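Long-range contacts in acyl-CoA dehydrogenase (Thermus thermophilus, PDB 2Z1Q), which probably catalyses the FAD-dependent oxidation of saturated acyl-CoA to 2,3-dehydroacyl-CoA, handing the electrons to an acceptor: residues 37-42 with 98-103; 30-35 with 89-94; 454-459 with 547-552; 527-532 with 540-545. All blocks are in the same frame, centred on the assembly; numbering follows the deposited sequence.

The four contacts form two pairs at different depths in a largely helical chain. Interactions 1 and 2 both join helix 30-54 to helix 90-99 in the N-terminal domain, each centred about 17 Å from the chain centre. Interactions 3 and 4 lie farther out, with centres about 27 and 32 Å from that of the chain, where interaction 4 reaches the second subunit. Within each pair the centres are about 12 Å apart and the contacts touch. All are mainly apolar and largely buried. Charge enters beside the threonine and leucine packing of interaction 1, whereas interaction 2 is a branched aliphatic seam; interaction 3 seats a leucine of a turn, and interaction 4 adds a tyrosine ring.

Interaction 1 (37-42 with 98-103); sequences RTTRTF and EELSGS
Glu99 reaches across from helix 90-99 to Thr39 and Arg40, and its side chain changes partner as it goes. Its CB lies 3.4 Å from Thr39 CG2, the methyl of a side chain that crosses it obliquely. A bend at chi2 (-50°) then turns the chain toward Arg40. Glu99 CD lies at the edge of the Arg40 guanidinium, near its plane, although the carboxylate stands 69° from that plane. Glu99 OE1 rests 3.3 Å from Arg40 CG, against the aliphatic stem, and finds its salt bridge with Arg277; Glu99 OE2 stays 4.1 Å from Arg40 NE. The Arg40 chain, bent at chi3, has Arg37 CA against one guanidinium face, toward its rim. Were Arg40 shortened to an alanine, Glu99 OE1 would probably lose the aliphatic contact of CG and CD together with one nearby positive charge. Deeper in, Thr39 CG2 also packs 3.6 Å from Leu100 CG, while Leu100 leans on Val43 and brings CD2 to the edge of the Phe42 ring. Beyond the pair, Phe42 touches Lys68 and Ala69 of helix 62-71, and Glu98 joins Lys276 of helix 252-288 and Tyr321 of helix 300-331.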
loop_
_atom_site.group_PDB
_atom_site.type_symbol
_atom_site.label_atom_id
_atom_site.label_comp_id
_atom_site.label_asym_id
_atom_site.label_seq_id
_atom_site.Cartn_x
_atom_site.Cartn_y
_atom_site.Cartn_z
ATOM N N ARG B 37 -26.340 -10.062 -13.103
ATOM C CA ARG B 37 -26.247 -11.511 -13.033
ATOM C C ARG B 37 -25.571 -12.066 -14.298
ATOM O O ARG B 37 -24.763 -12.991 -14.226
ATOM C CB ARG B 37 -27.642 -12.101 -12.846
ATOM C CG ARG B 37 -27.662 -13.531 -12.357
ATOM C CD ARG B 37 -29.054 -13.950 -11.891
ATOM N NE ARG B 37 -29.553 -13.136 -10.779
ATOM C CZ ARG B 37 -30.426 -12.140 -10.906
ATOM N NH1 ARG B 37 -30.818 -11.460 -9.833
ATOM N NH2 ARG B 37 -30.910 -11.821 -12.100
ATOM N N THR B 38 -25.898 -11.476 -15.445
ATOM C CA THR B 38 -25.322 -11.885 -16.728
ATOM C C THR B 38 -23.806 -11.709 -16.671
ATOM O O THR B 38 -23.045 -12.598 -17.053
ATOM C CB THR B 38 -25.875 -11.022 -17.894
ATOM O OG1 THR B 38 -27.283 -11.249 -18.032
ATOM C CG2 THR B 38 -25.181 -11.374 -19.201
ATOM N N THR B 39 -23.382 -10.550 -16.186
ATOM C CA THR B 39 -21.966 -10.242 -16.058
ATOM C C THR B 39 -21.290 -11.238 -15.126
ATOM O O THR B 39 -20.229 -11.778 -15.448
ATOM C CB THR B 39 -21.771 -8.801 -15.545
ATOM O OG1 THR B 39 -22.322 -7.882 -16.500
ATOM C CG2 THR B 39 -20.302 -8.493 -15.342
ATOM N N ARG B 40 -21.901 -11.498 -13.974
ATOM C CA ARG B 40 -21.337 -12.452 -13.027
ATOM C C ARG B 40 -21.153 -13.822 -13.686
ATOM O O ARG B 40 -20.164 -14.517 -13.423
ATOM C CB ARG B 40 -22.233 -12.579 -11.793
ATOM C CG ARG B 40 -21.937 -11.563 -10.679
ATOM C CD ARG B 40 -22.912 -11.685 -9.500
ATOM N NE ARG B 40 -24.112 -10.858 -9.667
ATOM C CZ ARG B 40 -25.357 -11.288 -9.465
ATOM N NH1 ARG B 40 -25.577 -12.545 -9.091
ATOM N NH2 ARG B 40 -26.386 -10.467 -9.636
ATOM N N THR B 41 -22.096 -14.199 -14.547
ATOM C CA THR B 41 -22.028 -15.485 -15.230
ATOM C C THR B 41 -20.904 -15.457 -16.265
ATOM O O THR B 41 -20.102 -16.386 -16.358
ATOM C CB THR B 41 -23.363 -15.812 -15.931
ATOM O OG1 THR B 41 -24.429 -15.726 -14.981
ATOM C CG2 THR B 41 -23.332 -17.219 -16.515
ATOM N N PHE B 42 -20.863 -14.378 -17.036
ATOM C CA PHE B 42 -19.844 -14.174 -18.057
ATOM C C PHE B 42 -18.438 -14.291 -17.475
ATOM O O PHE B 42 -17.545 -14.866 -18.097
ATOM C CB PHE B 42 -20.014 -12.784 -18.671
ATOM C CG PHE B 42 -18.944 -12.422 -19.666
ATOM C CD1 PHE B 42 -18.793 -13.151 -20.840
ATOM C CD2 PHE B 42 -18.100 -11.335 -19.436
ATOM C CE1 PHE B 42 -17.824 -12.806 -21.772
ATOM C CE2 PHE B 42 -17.127 -10.981 -20.368
ATOM C CZ PHE B 42 -16.992 -11.722 -21.540
ATOM N N GLU B 98 -18.658 -2.752 -12.004
ATOM C CA GLU B 98 -18.397 -3.320 -10.686
ATOM C C GLU B 98 -18.247 -4.842 -10.717
ATOM O O GLU B 98 -17.328 -5.387 -10.114
ATOM C CB GLU B 98 -19.501 -2.931 -9.677
ATOM C CG GLU B 98 -19.382 -3.662 -8.315
ATOM C CD GLU B 98 -20.526 -3.375 -7.330
ATOM O OE1 GLU B 98 -20.628 -4.109 -6.327
ATOM O OE2 GLU B 98 -21.315 -2.428 -7.553
ATOM N N GLU B 99 -19.150 -5.520 -11.420
ATOM C CA GLU B 99 -19.122 -6.978 -11.499
ATOM C C GLU B 99 -17.938 -7.500 -12.317
ATOM O O GLU B 99 -17.500 -8.634 -12.148
ATOM C CB GLU B 99 -20.449 -7.498 -12.080
ATOM C CG GLU B 99 -21.670 -7.334 -11.147
ATOM C CD GLU B 99 -21.427 -7.863 -9.738
ATOM O OE1 GLU B 99 -20.592 -8.782 -9.576
ATOM O OE2 GLU B 99 -22.075 -7.371 -8.795
ATOM N N LEU B 100 -17.416 -6.664 -13.201
ATOM C CA LEU B 100 -16.285 -7.086 -14.005
ATOM C C LEU B 100 -14.932 -6.955 -13.301
ATOM O O LEU B 100 -13.902 -7.294 -13.881
ATOM C CB LEU B 100 -16.268 -6.335 -15.325
ATOM C CG LEU B 100 -17.222 -6.899 -16.376
ATOM C CD1 LEU B 100 -17.126 -6.019 -17.595
ATOM C CD2 LEU B 100 -16.876 -8.346 -16.726
ATOM N N SER B 101 -14.946 -6.488 -12.051
ATOM C CA SER B 101 -13.718 -6.334 -11.269
ATOM C C SER B 101 -13.142 -7.710 -10.918
ATOM O O SER B 101 -12.119 -7.812 -10.235
ATOM C CB SER B 101 -13.997 -5.563 -9.973
ATOM O OG SER B 101 -14.775 -6.336 -9.067
ATOM N N GLY B 102 -13.808 -8.766 -11.381
ATOM C CA GLY B 102 -13.332 -10.111 -11.101
ATOM C C GLY B 102 -12.678 -10.744 -12.313
ATOM O O GLY B 102 -12.193 -11.879 -12.259
ATOM N N SER B 103 -12.660 -10.000 -13.411
ATOM C CA SER B 103 -12.086 -10.472 -14.660
ATOM C C SER B 103 -10.596 -10.124 -14.778
ATOM O O SER B 103 -9.947 -10.443 -15.784
ATOM C CB SER B 103 -12.875 -9.874 -15.828
ATOM O OG SER B 103 -12.766 -8.458 -15.847
#

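Interaction 2 (30-35 with 89-94); sequences ESVKEI and PKVIST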
loop_
_atom_site.group_PDB
_atom_site.type_symbol
_atom_site.label_atom_id
_atom_site.label_comp_id
_atom_site.label_asym_id
_atom_site.label_seq_id
_atom_site.Cartn_x
_atom_site.Cartn_y
_atom_site.Cartn_z
ATOM N N GLU B 30 -35.270 -4.637 -11.298
ATOM C CA GLU B 30 -34.974 -5.940 -11.885
ATOM C C GLU B 30 -34.090 -5.947 -13.124
ATOM O O GLU B 30 -33.319 -6.883 -13.340
ATOM C CB GLU B 30 -36.285 -6.678 -12.169
ATOM C CG GLU B 30 -36.557 -7.756 -11.155
ATOM C CD GLU B 30 -35.554 -8.890 -11.266
ATOM O OE1 GLU B 30 -35.159 -9.452 -10.221
ATOM O OE2 GLU B 30 -35.165 -9.222 -12.410
ATOM N N SER B 31 -34.208 -4.907 -13.937
ATOM C CA SER B 31 -33.410 -4.788 -15.147
ATOM C C SER B 31 -31.917 -4.749 -14.805
ATOM O O SER B 31 -31.106 -5.430 -15.442
ATOM C CB SER B 31 -33.806 -3.522 -15.898
ATOM O OG SER B 31 -32.664 -2.795 -16.300
ATOM N N VAL B 32 -31.564 -3.947 -13.802
ATOM C CA VAL B 32 -30.177 -3.820 -13.371
ATOM C C VAL B 32 -29.720 -5.135 -12.735
ATOM O O VAL B 32 -28.631 -5.633 -13.018
ATOM C CB VAL B 32 -30.015 -2.661 -12.336
ATOM C CG1 VAL B 32 -28.549 -2.497 -11.937
ATOM C CG2 VAL B 32 -30.544 -1.360 -12.924
ATOM N N LYS B 33 -30.561 -5.701 -11.880
ATOM C CA LYS B 33 -30.222 -6.946 -11.206
ATOM C C LYS B 33 -30.047 -8.072 -12.211
ATOM O O LYS B 33 -29.412 -9.085 -11.917
ATOM C CB LYS B 33 -31.308 -7.292 -10.192
ATOM C CG LYS B 33 -31.495 -6.201 -9.152
ATOM C CD LYS B 33 -32.826 -6.292 -8.419
ATOM C CE LYS B 33 -32.912 -7.501 -7.508
ATOM N NZ LYS B 33 -34.190 -7.481 -6.734
ATOM N N GLU B 34 -30.603 -7.876 -13.402
ATOM C CA GLU B 34 -30.528 -8.861 -14.471
ATOM C C GLU B 34 -29.159 -8.840 -15.139
ATOM O O GLU B 34 -28.441 -9.843 -15.155
ATOM C CB GLU B 34 -31.600 -8.578 -15.526
ATOM C CG GLU B 34 -32.633 -9.672 -15.696
ATOM C CD GLU B 34 -32.002 -11.030 -15.928
ATOM O OE1 GLU B 34 -31.480 -11.611 -14.951
ATOM O OE2 GLU B 34 -32.027 -11.512 -17.081
ATOM N N ILE B 35 -28.800 -7.694 -15.701
ATOM C CA ILE B 35 -27.521 -7.580 -16.373
ATOM C C ILE B 35 -26.373 -7.910 -15.422
ATOM O O ILE B 35 -25.386 -8.530 -15.820
ATOM C CB ILE B 35 -27.339 -6.176 -16.969
ATOM C CG1 ILE B 35 -28.522 -5.867 -17.898
ATOM C CG2 ILE B 35 -26.034 -6.109 -17.739
ATOM C CD1 ILE B 35 -28.351 -4.631 -18.765
ATOM N N PRO B 89 -29.731 3.340 -18.813
ATOM C CA PRO B 89 -29.326 4.251 -17.732
ATOM C C PRO B 89 -27.904 3.977 -17.228
ATOM O O PRO B 89 -27.489 2.819 -17.099
ATOM C CB PRO B 89 -30.378 3.999 -16.660
ATOM C CG PRO B 89 -31.607 3.686 -17.470
ATOM C CD PRO B 89 -31.076 2.783 -18.569
ATOM N N LYS B 90 -27.167 5.046 -16.939
ATOM C CA LYS B 90 -25.795 4.927 -16.468
ATOM C C LYS B 90 -25.641 3.934 -15.321
ATOM O O LYS B 90 -24.584 3.321 -15.156
ATOM C CB LYS B 90 -25.270 6.309 -16.085
ATOM C CG LYS B 90 -25.362 7.283 -17.248
ATOM C CD LYS B 90 -24.759 6.658 -18.516
ATOM C CE LYS B 90 -25.146 7.421 -19.772
ATOM N NZ LYS B 90 -24.757 6.684 -21.017
ATOM N N VAL B 91 -26.701 3.748 -14.543
ATOM C CA VAL B 91 -26.621 2.804 -13.443
ATOM C C VAL B 91 -26.239 1.406 -13.934
ATOM O O VAL B 91 -25.441 0.725 -13.296
ATOM C CB VAL B 91 -27.948 2.709 -12.665
ATOM C CG1 VAL B 91 -29.096 2.319 -13.594
ATOM C CG2 VAL B 91 -27.797 1.693 -11.550
ATOM N N ILE B 92 -26.804 0.991 -15.068
ATOM C CA ILE B 92 -26.531 -0.330 -15.649
ATOM C C ILE B 92 -25.060 -0.504 -16.060
ATOM O O ILE B 92 -24.417 -1.487 -15.686
ATOM C CB ILE B 92 -27.438 -0.589 -16.882
ATOM C CG1 ILE B 92 -28.904 -0.662 -16.447
ATOM C CG2 ILE B 92 -27.034 -1.877 -17.576
ATOM C CD1 ILE B 92 -29.860 -0.935 -17.590
ATOM N N SER B 93 -24.528 0.443 -16.828
ATOM C CA SER B 93 -23.129 0.343 -17.232
ATOM C C SER B 93 -22.221 0.412 -16.002
ATOM O O SER B 93 -21.109 -0.120 -16.008
ATOM C CB SER B 93 -22.775 1.458 -18.224
ATOM O OG SER B 93 -23.206 2.722 -17.759
ATOM N N THR B 94 -22.705 1.047 -14.937
ATOM C CA THR B 94 -21.923 1.164 -13.711
ATOM C C THR B 94 -21.872 -0.148 -12.936
ATOM O O THR B 94 -20.812 -0.525 -12.424
ATOM C CB THR B 94 -22.466 2.283 -12.793
ATOM O OG1 THR B 94 -22.411 3.536 -13.482
ATOM C CG2 THR B 94 -21.631 2.380 -11.529
#
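Ile92 meets three residues of helix 30-54 with three different carbons, a compact example of how one branched side chain can join two helices. Its CG2 faces Ile35 CD1 at 3.3 Å, tighter than usual van der Waals contact, the two side chains crossing at about a right angle. CG1 lies 3.9 Å from Val32 CG2, and CD1 ends 3.6 Å from Ser31 OG. The torsions explain this spread: CG1 stands anti to the carbonyl carbon (chi1 -65°) and CD1 continues the chain fully extended, while the CG2 branch is left to meet Ile35. Val32 CG2 is shared, for it also touches Val91 CG1 at 4.0 Å.

Outside this apolar shell, the starts of both helices are held by carboxylates. Asp29 OD1 accepts the backbone N-H of Ser31, and Asp328 OD1 that of Val91; negative charge at these two positions would probably suit the helix dipoles. Farther along helix 90-99 the same seam continues, with Val32 packing on Val95 and Ile35 on Val96.

The short helical segments run nearly parallel, 24° apart with axes 9.5 Å from each other. Elsewhere on helix 90-99, Thr94 packs on Tyr265 and Ala269 of helix 252-288 and on Tyr321 and Val324 of helix 300-331, so the pair lies against these two long helices.

Interaction 3 (454-459 with 547-552); sequences KKLALM and RLTKRE
Lys455, Leu456 and Met459 line one side of helix 445-468 and receive Leu548, which sits in a type I beta turn running from Arg547 to Lys550 at the C-terminal end of helix 535-547. The turn leaving that helix thus packs on helix 445-468 within the helical C-terminal domain. Lys455 comes first: its CB lies 4.0 Å from Leu548 CD2, and its CD touches the same methyl, so the lysine contributes its aliphatic stem, crossing the leucine at about a right angle, while its far end leads away. Leu456 follows. Leu548 CD1 comes 3.8 Å from Leu456 N, and Leu456 CG, held anti to the backbone N (chi1 -179°), carries the side chain toward the next turn residue, with Leu456 CD2 3.5 Å from Thr549 CG2. Thr549 OG1 lies within hydrogen-bonding distance of Gln522 OE1 and of the carbonyl oxygens of Ala545 and Arg546, which compete for its single proton. Leu456 also packs on Ala521 and Ala525 of helix 505-528 and on Ile485 of helix 476-502. Met459, bent at chi2 and chi3, completes the seat with its CE only 3.3 Å from Leu548 CD1. Cutting Leu548 back to an alanine is likely to cost Lys455, Leu456 and Met459 CE their shared apolar partner. Met459 has further support from Val541 and Ala544, its CE lying 3.4 Å from Ala544 CB.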
loop_
_atom_site.group_PDB
_atom_site.type_symbol
_atom_site.label_atom_id
_atom_site.label_comp_id
_atom_site.label_asym_id
_atom_site.label_seq_id
_atom_site.Cartn_x
_atom_site.Cartn_y
_atom_site.Cartn_z
ATOM N N LYS B 454 -19.108 19.485 6.370
ATOM C CA LYS B 454 -19.370 20.367 5.233
ATOM C C LYS B 454 -18.966 21.781 5.606
ATOM O O LYS B 454 -18.350 22.489 4.815
ATOM C CB LYS B 454 -20.845 20.351 4.860
ATOM C CG LYS B 454 -21.396 18.960 4.675
ATOM C CD LYS B 454 -22.853 18.998 4.281
ATOM C CE LYS B 454 -23.395 17.594 4.140
ATOM N NZ LYS B 454 -24.822 17.624 3.722
ATOM N N LYS B 455 -19.328 22.188 6.816
ATOM C CA LYS B 455 -18.972 23.522 7.286
ATOM C C LYS B 455 -17.452 23.634 7.413
ATOM O O LYS B 455 -16.870 24.657 7.049
ATOM C CB LYS B 455 -19.615 23.812 8.652
ATOM C CG LYS B 455 -21.133 23.909 8.629
ATOM C CD LYS B 455 -21.686 24.286 10.000
ATOM C CE LYS B 455 -23.194 24.520 9.938
ATOM N NZ LYS B 455 -23.952 23.284 9.602
ATOM N N LEU B 456 -16.815 22.582 7.926
ATOM C CA LEU B 456 -15.363 22.588 8.105
ATOM C C LEU B 456 -14.670 22.895 6.784
ATOM O O LEU B 456 -13.788 23.756 6.717
ATOM C CB LEU B 456 -14.871 21.234 8.644
ATOM C CG LEU B 456 -13.360 21.101 8.907
ATOM C CD1 LEU B 456 -12.932 22.064 10.009
ATOM C CD2 LEU B 456 -13.033 19.669 9.310
ATOM N N ALA B 457 -15.084 22.187 5.737
ATOM C CA ALA B 457 -14.532 22.371 4.398
ATOM C C ALA B 457 -14.697 23.820 3.980
ATOM O O ALA B 457 -13.744 24.468 3.550
ATOM C CB ALA B 457 -15.249 21.461 3.407
ATOM N N LEU B 458 -15.918 24.329 4.110
ATOM C CA LEU B 458 -16.202 25.715 3.743
ATOM C C LEU B 458 -15.329 26.697 4.508
ATOM O O LEU B 458 -14.847 27.680 3.950
ATOM C CB LEU B 458 -17.678 26.035 3.994
ATOM C CG LEU B 458 -18.659 25.460 2.969
ATOM C CD1 LEU B 458 -20.081 25.432 3.522
ATOM C CD2 LEU B 458 -18.573 26.300 1.709
ATOM N N MET B 459 -15.115 26.431 5.788
ATOM C CA MET B 459 -14.311 27.329 6.600
ATOM C C MET B 459 -12.879 27.403 6.087
ATOM O O MET B 459 -12.330 28.490 5.899
ATOM C CB MET B 459 -14.305 26.868 8.057
ATOM C CG MET B 459 -13.808 27.922 9.019
ATOM S SD MET B 459 -12.987 27.180 10.443
ATOM C CE MET B 459 -14.369 26.496 11.347
ATOM N N ARG B 547 -14.496 22.174 17.196
ATOM C CA ARG B 547 -15.902 22.005 17.531
ATOM C C ARG B 547 -16.666 21.412 16.363
ATOM O O ARG B 547 -17.584 20.618 16.550
ATOM C CB ARG B 547 -16.536 23.339 17.949
ATOM C CG ARG B 547 -16.182 24.525 17.063
ATOM C CD ARG B 547 -16.959 25.779 17.480
ATOM N NE ARG B 547 -18.388 25.640 17.203
ATOM C CZ ARG B 547 -18.910 25.631 15.980
ATOM N NH1 ARG B 547 -18.120 25.770 14.924
ATOM N NH2 ARG B 547 -20.216 25.470 15.810
ATOM N N LEU B 548 -16.276 21.792 15.155
ATOM C CA LEU B 548 -16.940 21.283 13.969
ATOM C C LEU B 548 -16.628 19.811 13.742
ATOM O O LEU B 548 -17.226 19.172 12.878
ATOM C CB LEU B 548 -16.552 22.112 12.736
ATOM C CG LEU B 548 -17.205 23.492 12.578
ATOM C CD1 LEU B 548 -16.666 24.152 11.333
ATOM C CD2 LEU B 548 -18.722 23.364 12.478
ATOM N N THR B 549 -15.701 19.273 14.532
ATOM C CA THR B 549 -15.324 17.868 14.423
ATOM C C THR B 549 -15.447 17.170 15.779
ATOM O O THR B 549 -15.031 16.027 15.948
ATOM C CB THR B 549 -13.880 17.721 13.884
ATOM O OG1 THR B 549 -12.968 18.464 14.702
ATOM C CG2 THR B 549 -13.802 18.246 12.464
ATOM N N LYS B 550 -16.038 17.868 16.741
ATOM C CA LYS B 550 -16.220 17.322 18.080
ATOM C C LYS B 550 -17.193 16.148 18.029
ATOM O O LYS B 550 -18.239 16.222 17.383
ATOM C CB LYS B 550 -16.761 18.412 19.018
ATOM C CG LYS B 550 -15.970 18.586 20.327
ATOM C CD LYS B 550 -14.500 18.990 20.083
ATOM C CE LYS B 550 -13.711 19.128 21.395
ATOM N NZ LYS B 550 -12.283 19.536 21.184
ATOM N N ARG B 551 -16.844 15.057 18.700
ATOM C CA ARG B 551 -17.708 13.885 18.729
ATOM C C ARG B 551 -17.534 13.127 20.031
ATOM O O ARG B 551 -16.591 13.367 20.785
ATOM C CB ARG B 551 -17.390 12.948 17.564
ATOM C CG ARG B 551 -16.027 12.262 17.666
ATOM C CD ARG B 551 -15.722 11.459 16.411
ATOM N NE ARG B 551 -14.506 10.651 16.513
ATOM C CZ ARG B 551 -14.378 9.586 17.303
ATOM N NH1 ARG B 551 -15.393 9.194 18.067
ATOM N NH2 ARG B 551 -13.245 8.891 17.314
ATOM N N GLU B 552 -18.459 12.210 20.285
ATOM C CA GLU B 552 -18.413 11.388 21.482
ATOM C C GLU B 552 -17.734 10.062 21.151
ATOM O O GLU B 552 -18.094 9.390 20.188
ATOM C CB GLU B 552 -19.830 11.156 22.018
ATOM C CG GLU B 552 -20.430 12.383 22.697
ATOM C CD GLU B 552 -19.577 12.877 23.860
ATOM O OE1 GLU B 552 -19.192 14.065 23.860
ATOM O OE2 GLU B 552 -19.282 12.075 24.773
#

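Interaction 4 (527-532 with 540-545); sequences SVLPRL and VVYSAA
Leu529, which packs against Tyr542, also supplies the carbonyl oxygen of the shortest backbone bond here, taking the N-H of Leu532 at 2.7 Å as helix 505-528 gives way to a turn. Its side chain faces helix 535-547 with several carbons. CB lies 3.6 Å from Tyr542 CE1, at the edge of the ring and near its plane; CG meets Val541 CG1 at 3.8 Å; CD2 reaches Ala545 CB at 3.9 Å. A chi1 of -116°, away from the staggered positions, puts the leucine's branches against Val541 and Ala545, on successive helical turns. Pro530 takes the far end of the tyrosine: Tyr542 OH sits 3.2 Å from Pro530 CA and 3.3 Å from Pro530 CG, the proline and tyrosine side chains crossing at a slant. The tyrosine reaches there because its CG is anti to the carbonyl carbon (chi1 -58°). Pro530 packs on Gly554 of the second subunit and Tyr542 on Pro553 of the same neighbour, which places this end at the dimer interface. Val541 and Leu529 turn to helix 445-468 through Leu463 and Val460. Residues just past the end of helix 505-528 thus pack back on helix 535-547, near the short connection of an alpha-alpha hairpin within a helical C-terminal domain.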
loop_
_atom_site.group_PDB
_atom_site.type_symbol
_atom_site.label_atom_id
_atom_site.label_comp_id
_atom_site.label_asym_id
_atom_site.label_seq_id
_atom_site.Cartn_x
_atom_site.Cartn_y
_atom_site.Cartn_z
ATOM N N SER B 527 -3.809 20.607 10.029
ATOM C CA SER B 527 -2.484 20.457 9.446
ATOM C C SER B 527 -2.243 21.476 8.337
ATOM O O SER B 527 -1.111 21.645 7.880
ATOM C CB SER B 527 -2.291 19.035 8.898
ATOM O OG SER B 527 -3.096 18.806 7.754
ATOM N N VAL B 528 -3.306 22.155 7.909
ATOM C CA VAL B 528 -3.176 23.167 6.861
ATOM C C VAL B 528 -3.675 24.542 7.278
ATOM O O VAL B 528 -3.580 25.499 6.512
ATOM C CB VAL B 528 -3.913 22.749 5.553
ATOM C CG1 VAL B 528 -3.308 21.469 5.005
ATOM C CG2 VAL B 528 -5.406 22.584 5.812
ATOM N N LEU B 529 -4.198 24.652 8.491
ATOM C CA LEU B 529 -4.713 25.924 8.978
ATOM C C LEU B 529 -3.615 26.929 9.353
ATOM O O LEU B 529 -3.713 28.115 9.027
ATOM C CB LEU B 529 -5.658 25.672 10.153
ATOM C CG LEU B 529 -7.130 26.058 9.947
ATOM C CD1 LEU B 529 -7.491 26.209 8.472
ATOM C CD2 LEU B 529 -7.982 24.998 10.599
ATOM N N PRO B 530 -2.558 26.468 10.037
ATOM C CA PRO B 530 -1.461 27.362 10.425
ATOM C C PRO B 530 -0.893 28.065 9.188
ATOM O O PRO B 530 -0.176 29.071 9.301
ATOM C CB PRO B 530 -0.448 26.406 11.059
ATOM C CG PRO B 530 -1.316 25.321 11.635
ATOM C CD PRO B 530 -2.339 25.101 10.549
ATOM N N ARG B 531 -1.227 27.542 8.006
ATOM C CA ARG B 531 -0.756 28.099 6.738
ATOM C C ARG B 531 -1.619 29.279 6.286
ATOM O O ARG B 531 -1.172 30.128 5.497
ATOM C CB ARG B 531 -0.766 27.016 5.651
ATOM C CG ARG B 531 -0.328 27.479 4.264
ATOM C CD ARG B 531 1.178 27.690 4.165
ATOM N NE ARG B 531 1.583 27.900 2.777
ATOM C CZ ARG B 531 2.840 27.855 2.332
ATOM N NH1 ARG B 531 3.845 27.608 3.170
ATOM N NH2 ARG B 531 3.094 28.034 1.041
ATOM N N LEU B 532 -2.847 29.330 6.801
ATOM C CA LEU B 532 -3.813 30.367 6.458
ATOM C C LEU B 532 -4.000 31.437 7.543
ATOM O O LEU B 532 -4.316 32.583 7.239
ATOM C CB LEU B 532 -5.166 29.719 6.163
ATOM C CG LEU B 532 -5.110 28.516 5.217
ATOM C CD1 LEU B 532 -6.500 27.940 5.001
ATOM C CD2 LEU B 532 -4.508 28.955 3.899
ATOM N N VAL B 540 -8.464 31.168 17.353
ATOM C CA VAL B 540 -9.928 31.174 17.267
ATOM C C VAL B 540 -10.364 30.170 16.204
ATOM O O VAL B 540 -11.267 29.358 16.426
ATOM C CB VAL B 540 -10.484 32.571 16.862
ATOM C CG1 VAL B 540 -11.998 32.591 17.033
ATOM C CG2 VAL B 540 -9.843 33.670 17.700
ATOM N N VAL B 541 -9.715 30.235 15.047
ATOM C CA VAL B 541 -10.004 29.326 13.942
ATOM C C VAL B 541 -9.773 27.878 14.371
ATOM O O VAL B 541 -10.575 26.997 14.051
ATOM C CB VAL B 541 -9.105 29.636 12.721
ATOM C CG1 VAL B 541 -9.392 28.656 11.585
ATOM C CG2 VAL B 541 -9.327 31.079 12.267
ATOM N N TYR B 542 -8.685 27.627 15.097
ATOM C CA TYR B 542 -8.388 26.268 15.540
ATOM C C TYR B 542 -9.500 25.713 16.430
ATOM O O TYR B 542 -9.872 24.541 16.314
ATOM C CB TYR B 542 -7.042 26.207 16.290
ATOM C CG TYR B 542 -5.836 26.681 15.497
ATOM C CD1 TYR B 542 -5.816 26.651 14.097
ATOM C CD2 TYR B 542 -4.694 27.137 16.157
ATOM C CE1 TYR B 542 -4.678 27.064 13.376
ATOM C CE2 TYR B 542 -3.561 27.549 15.452
ATOM C CZ TYR B 542 -3.556 27.511 14.070
ATOM O OH TYR B 542 -2.421 27.924 13.412
ATOM N N SER B 543 -10.037 26.543 17.317
ATOM C CA SER B 543 -11.110 26.089 18.188
ATOM C C SER B 543 -12.362 25.816 17.355
ATOM O O SER B 543 -13.120 24.894 17.649
ATOM C CB SER B 543 -11.416 27.138 19.259
ATOM O OG SER B 543 -10.309 27.295 20.131
ATOM N N ALA B 544 -12.582 26.599 16.307
ATOM C CA ALA B 544 -13.763 26.373 15.486
ATOM C C ALA B 544 -13.637 25.061 14.721
ATOM O O ALA B 544 -14.616 24.330 14.568
ATOM C CB ALA B 544 -13.968 27.519 14.523
ATOM N N ALA B 545 -12.430 24.767 14.246
ATOM C CA ALA B 545 -12.194 23.537 13.507
ATOM C C ALA B 545 -12.437 22.331 14.412
ATOM O O ALA B 545 -12.943 21.300 13.968
ATOM C CB ALA B 545 -10.760 23.519 12.964
#